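Local coordinates for protein tRNA (cytosine(72)-C(5))-methyltransferase (Pyrococcus horikoshii, PDB 5ZVG) that transfers a methyl group from S-adenosylmethionine to the C5 position of cytosine 72 in several tRNAs, which appears to raise their thermal stability slightly, at residues A205-G210 with N233-M238. Residues are numbered along the deposited sequence; the frame is centred on the assembly and turned at random.
Sequences AAAPGG and NRLRKM. With SAM (S-adenosylmethionine), chain C.
A207 and M238 mesh where the glycine-rich cofactor loop of a class I (Rossmann-like) methyltransferase crosses helix 232-245. The loop, 205-210, runs from strand 201-203 into helix 210-218 and forms part of the S-adenosylmethionine site. Its main bump is the methyl of A207, which sinks into the helix surface between R234 and M238, with A207 CB 3.6 Å from R234 CB and L235 CD2 touching more loosely. The helix answers with M238: CG lies anti to the backbone N (chi1 -179°) and the chain stays extended beyond it, which carries the thioether against the loop backbone. There M238 SD rests on the CA atoms of A207 and G209, while M238 CE reaches G209 CA at 3.7 Å and also the A206 methyl. Having no side chain, G209 lets the methionine lie flush against the backbone. The M238 side chain also touches A227 and L252 of the neighbouring strands. P208, preceded by a cis peptide bond, forms the outer shoulder, and P208 O takes a CA-H...O contact from M238 CA at 3.4 Å.

R234 wraps the other flank. A bend at chi3 (66°) brings its guanidinium alongside the P208 ring, so that R234 NH2 sits 3.4 Å from P208 CD, and the guanidinium edge faces the ribose O3' of the cofactor. At the methionine end of the ligand, G210 N donates a hydrogen bond to the cofactor's carboxylate atom O at 3.1 Å. R234 NH2 also ties the arginine to the loop, donating to A207 O at 3.1 Å through a bent bond (137° at the hydrogen), from above the carbonyl plane.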
ATOM      1  N   ALA A 205      11.681  -4.870   7.596  1.00 34.97           N
ATOM      2  CA  ALA A 205      11.133  -5.212   6.290  1.00 35.36           C
ATOM      3  C   ALA A 205      10.843  -3.910   5.576  1.00 39.63           C
ATOM      4  O   ALA A 205       9.685  -3.514   5.425  1.00 44.76           O
ATOM      5  CB  ALA A 205       9.887  -6.057   6.422  1.00 37.94           C
ATOM      6  N   ALA A 206      11.904  -3.243   5.139  1.00 34.95           N
ATOM      7  CA  ALA A 206      11.832  -1.813   4.887  1.00 34.64           C
ATOM      8  C   ALA A 206      11.574  -1.405   3.441  1.00 36.77           C
ATOM      9  O   ALA A 206      11.014  -0.337   3.206  1.00 35.59           O
ATOM     10  CB  ALA A 206      13.108  -1.165   5.371  1.00 35.99           C
ATOM     11  N   ALA A 207      11.943  -2.244   2.477  1.00 35.35           N
ATOM     12  CA  ALA A 207      11.895  -1.828   1.074  1.00 40.87           C
ATOM     13  C   ALA A 207      10.464  -1.865   0.542  1.00 37.27           C
ATOM     14  O   ALA A 207       9.690  -2.739   0.926  1.00 36.18           O
ATOM     15  CB  ALA A 207      12.803  -2.708   0.228  1.00 40.69           C
ATOM     16  N   PRO A 208      10.108  -0.933  -0.363  1.00 37.46           N
ATOM     17  CA  PRO A 208      10.939   0.089  -1.016  1.00 35.98           C
ATOM     18  C   PRO A 208      11.265   1.336  -0.177  1.00 38.00           C
ATOM     19  O   PRO A 208      11.829   2.286  -0.723  1.00 38.45           O
ATOM     20  CB  PRO A 208      10.095   0.486  -2.231  1.00 23.07           C
ATOM     21  CG  PRO A 208       8.705   0.294  -1.781  1.00 32.33           C
ATOM     22  CD  PRO A 208       8.727  -0.916  -0.881  1.00 38.22           C
ATOM     23  N   GLY A 209      10.909   1.355   1.100  1.00 31.95           N
ATOM     24  CA  GLY A 209      11.369   2.420   1.972  1.00 26.42           C
ATOM     25  C   GLY A 209      10.355   3.503   2.269  1.00 30.90           C
ATOM     26  O   GLY A 209      10.727   4.608   2.664  1.00 33.81           O
ATOM     27  N   GLY A 210       9.078   3.191   2.078  1.00 30.54           N
ATOM     28  CA  GLY A 210       8.008   4.113   2.402  1.00 25.47           C
ATOM     29  C   GLY A 210       8.009   4.595   3.844  1.00 30.57           C
ATOM     30  O   GLY A 210       8.098   5.796   4.107  1.00 28.78           O
ATOM     31  N   ASN A 233      16.523  -6.332  -5.343  1.00 54.77           N
ATOM     32  CA  ASN A 233      15.851  -5.504  -6.334  1.00 50.29           C
ATOM     33  C   ASN A 233      15.047  -4.414  -5.637  1.00 56.30           C
ATOM     34  O   ASN A 233      15.096  -3.244  -6.027  1.00 51.62           O
ATOM     35  CB  ASN A 233      14.948  -6.371  -7.225  1.00 52.00           C
ATOM     36  CG  ASN A 233      14.234  -5.575  -8.319  1.00 73.96           C
ATOM     37  OD1 ASN A 233      13.716  -4.482  -8.085  1.00 77.81           O
ATOM     38  ND2 ASN A 233      14.197  -6.136  -9.524  1.00 74.34           N
ATOM     39  N   ARG A 234      14.314  -4.801  -4.597  1.00 53.82           N
ATOM     40  CA  ARG A 234      13.542  -3.845  -3.818  1.00 53.29           C
ATOM     41  C   ARG A 234      14.445  -2.889  -3.028  1.00 50.50           C
ATOM     42  O   ARG A 234      14.125  -1.709  -2.880  1.00 44.74           O
ATOM     43  CB  ARG A 234      12.576  -4.588  -2.890  1.00 49.73           C
ATOM     44  CG  ARG A 234      11.510  -5.390  -3.644  1.00 40.15           C
ATOM     45  CD  ARG A 234      10.678  -6.258  -2.707  1.00 41.76           C
ATOM     46  NE  ARG A 234       9.859  -5.486  -1.771  1.00 41.82           N
ATOM     47  CZ  ARG A 234       8.698  -4.910  -2.076  1.00 36.83           C
ATOM     48  NH1 ARG A 234       8.198  -5.019  -3.298  1.00 35.89           N
ATOM     49  NH2 ARG A 234       8.028  -4.233  -1.151  1.00 31.70           N
ATOM     50  N   LEU A 235      15.585  -3.387  -2.556  1.00 52.65           N
ATOM     51  CA  LEU A 235      16.583  -2.521  -1.930  1.00 46.66           C
ATOM     52  C   LEU A 235      17.185  -1.551  -2.938  1.00 43.46           C
ATOM     53  O   LEU A 235      17.522  -0.420  -2.600  1.00 45.76           O
ATOM     54  CB  LEU A 235      17.698  -3.348  -1.288  1.00 45.82           C
ATOM     55  CG  LEU A 235      17.399  -3.978   0.069  1.00 45.65           C
ATOM     56  CD1 LEU A 235      18.616  -4.725   0.574  1.00 44.07           C
ATOM     57  CD2 LEU A 235      17.007  -2.891   1.040  1.00 38.80           C
ATOM     58  N   ARG A 236      17.319  -1.999  -4.178  1.00 51.21           N
ATOM     59  CA  ARG A 236      17.829  -1.142  -5.235  1.00 49.69           C
ATOM     60  C   ARG A 236      16.857   0.010  -5.473  1.00 54.91           C
ATOM     61  O   ARG A 236      17.268   1.160  -5.627  1.00 55.37           O
ATOM     62  CB  ARG A 236      18.046  -1.949  -6.515  1.00 54.20           C
ATOM     63  CG  ARG A 236      18.444  -1.135  -7.731  1.00 61.63           C
ATOM     64  CD  ARG A 236      18.780  -2.059  -8.895  1.00 61.39           C
ATOM     65  NE  ARG A 236      19.618  -3.175  -8.463  1.00 66.72           N
ATOM     66  CZ  ARG A 236      20.197  -4.046  -9.284  1.00 78.80           C
ATOM     67  NH1 ARG A 236      20.039  -3.940 -10.596  1.00 85.63           N
ATOM     68  NH2 ARG A 236      20.945  -5.024  -8.789  1.00 79.33           N
ATOM     69  N   LYS A 237      15.562  -0.302  -5.462  1.00 53.78           N
ATOM     70  CA  LYS A 237      14.527   0.715  -5.602  1.00 45.89           C
ATOM     71  C   LYS A 237      14.513   1.639  -4.386  1.00 47.09           C
ATOM     72  O   LYS A 237      14.221   2.830  -4.497  1.00 49.81           O
ATOM     73  CB  LYS A 237      13.157   0.064  -5.801  1.00 46.09           C
ATOM     74  CG  LYS A 237      12.025   1.054  -6.040  1.00 44.27           C
ATOM     75  CD  LYS A 237      12.315   1.912  -7.260  1.00 49.34           C
ATOM     76  CE  LYS A 237      11.172   2.861  -7.566  1.00 45.19           C
ATOM     77  NZ  LYS A 237      11.483   3.715  -8.749  1.00 66.18           N
ATOM     78  N   MET A 238      14.840   1.083  -3.224  1.00 45.06           N
ATOM     79  CA  MET A 238      14.916   1.868  -1.998  1.00 43.71           C
ATOM     80  C   MET A 238      16.075   2.866  -2.024  1.00 46.54           C
ATOM     81  O   MET A 238      15.959   3.973  -1.501  1.00 44.28           O
ATOM     82  CB  MET A 238      15.051   0.947  -0.786  1.00 41.11           C
ATOM     83  CG  MET A 238      15.108   1.684   0.539  1.00 39.02           C
ATOM     84  SD  MET A 238      14.656   0.625   1.928  1.00 38.20           S
ATOM     85  CE  MET A 238      14.803   1.790   3.271  1.00 34.51           C
TER
HETATM   86  N   SAM C 401       7.357  -1.348   5.075  1.00 34.25           N
HETATM   87  CA  SAM C 401       7.727  -1.215   3.669  1.00 36.38           C
HETATM   88  C   SAM C 401       7.399   0.171   3.116  1.00 34.28           C
HETATM   89  O   SAM C 401       7.694   0.475   1.958  1.00 30.05           O
HETATM   90  OXT SAM C 401       6.837   1.020   3.810  1.00 37.67           O
HETATM   91  CB  SAM C 401       7.092  -2.318   2.823  1.00 31.89           C
HETATM   92  CG  SAM C 401       7.371  -3.735   3.323  1.00 39.22           C
HETATM   93  SD  SAM C 401       6.547  -5.014   2.343  1.00 43.12           S
HETATM   94  CE  SAM C 401       4.979  -5.116   3.241  1.00 45.24           C
HETATM   95  C5' SAM C 401       7.376  -6.520   2.916  1.00 44.84           C
HETATM   96  C4' SAM C 401       8.867  -6.558   2.591  1.00 42.87           C
HETATM   97  O4' SAM C 401       9.500  -7.539   3.389  1.00 43.76           O
HETATM   98  C3' SAM C 401       9.152  -6.924   1.140  1.00 41.72           C
HETATM   99  O3' SAM C 401       9.855  -5.867   0.536  1.00 36.20           O
HETATM  100  C2' SAM C 401      10.049  -8.144   1.190  1.00 34.33           C
HETATM  101  O2' SAM C 401      11.160  -7.961   0.347  1.00 39.26           O
HETATM  102  C1' SAM C 401      10.505  -8.189   2.635  1.00 39.43           C
HETATM  103  N9  SAM C 401      10.733  -9.554   3.145  1.00 43.37           N
HETATM  104  C8  SAM C 401       9.970 -10.676   2.947  1.00 39.91           C
HETATM  105  N7  SAM C 401      10.549 -11.706   3.607  1.00 37.36           N
HETATM  106  C5  SAM C 401      11.666 -11.257   4.225  1.00 37.73           C
HETATM  107  C6  SAM C 401      12.620 -11.875   5.024  1.00 40.34           C
HETATM  108  N6  SAM C 401      12.529 -13.171   5.315  1.00 39.50           N
HETATM  109  N1  SAM C 401      13.671 -11.131   5.521  1.00 44.15           N
HETATM  110  C2  SAM C 401      13.772  -9.788   5.227  1.00 39.91           C
HETATM  111  N3  SAM C 401      12.822  -9.181   4.435  1.00 34.54           N
HETATM  112  C4  SAM C 401      11.788  -9.905   3.941  1.00 41.35           C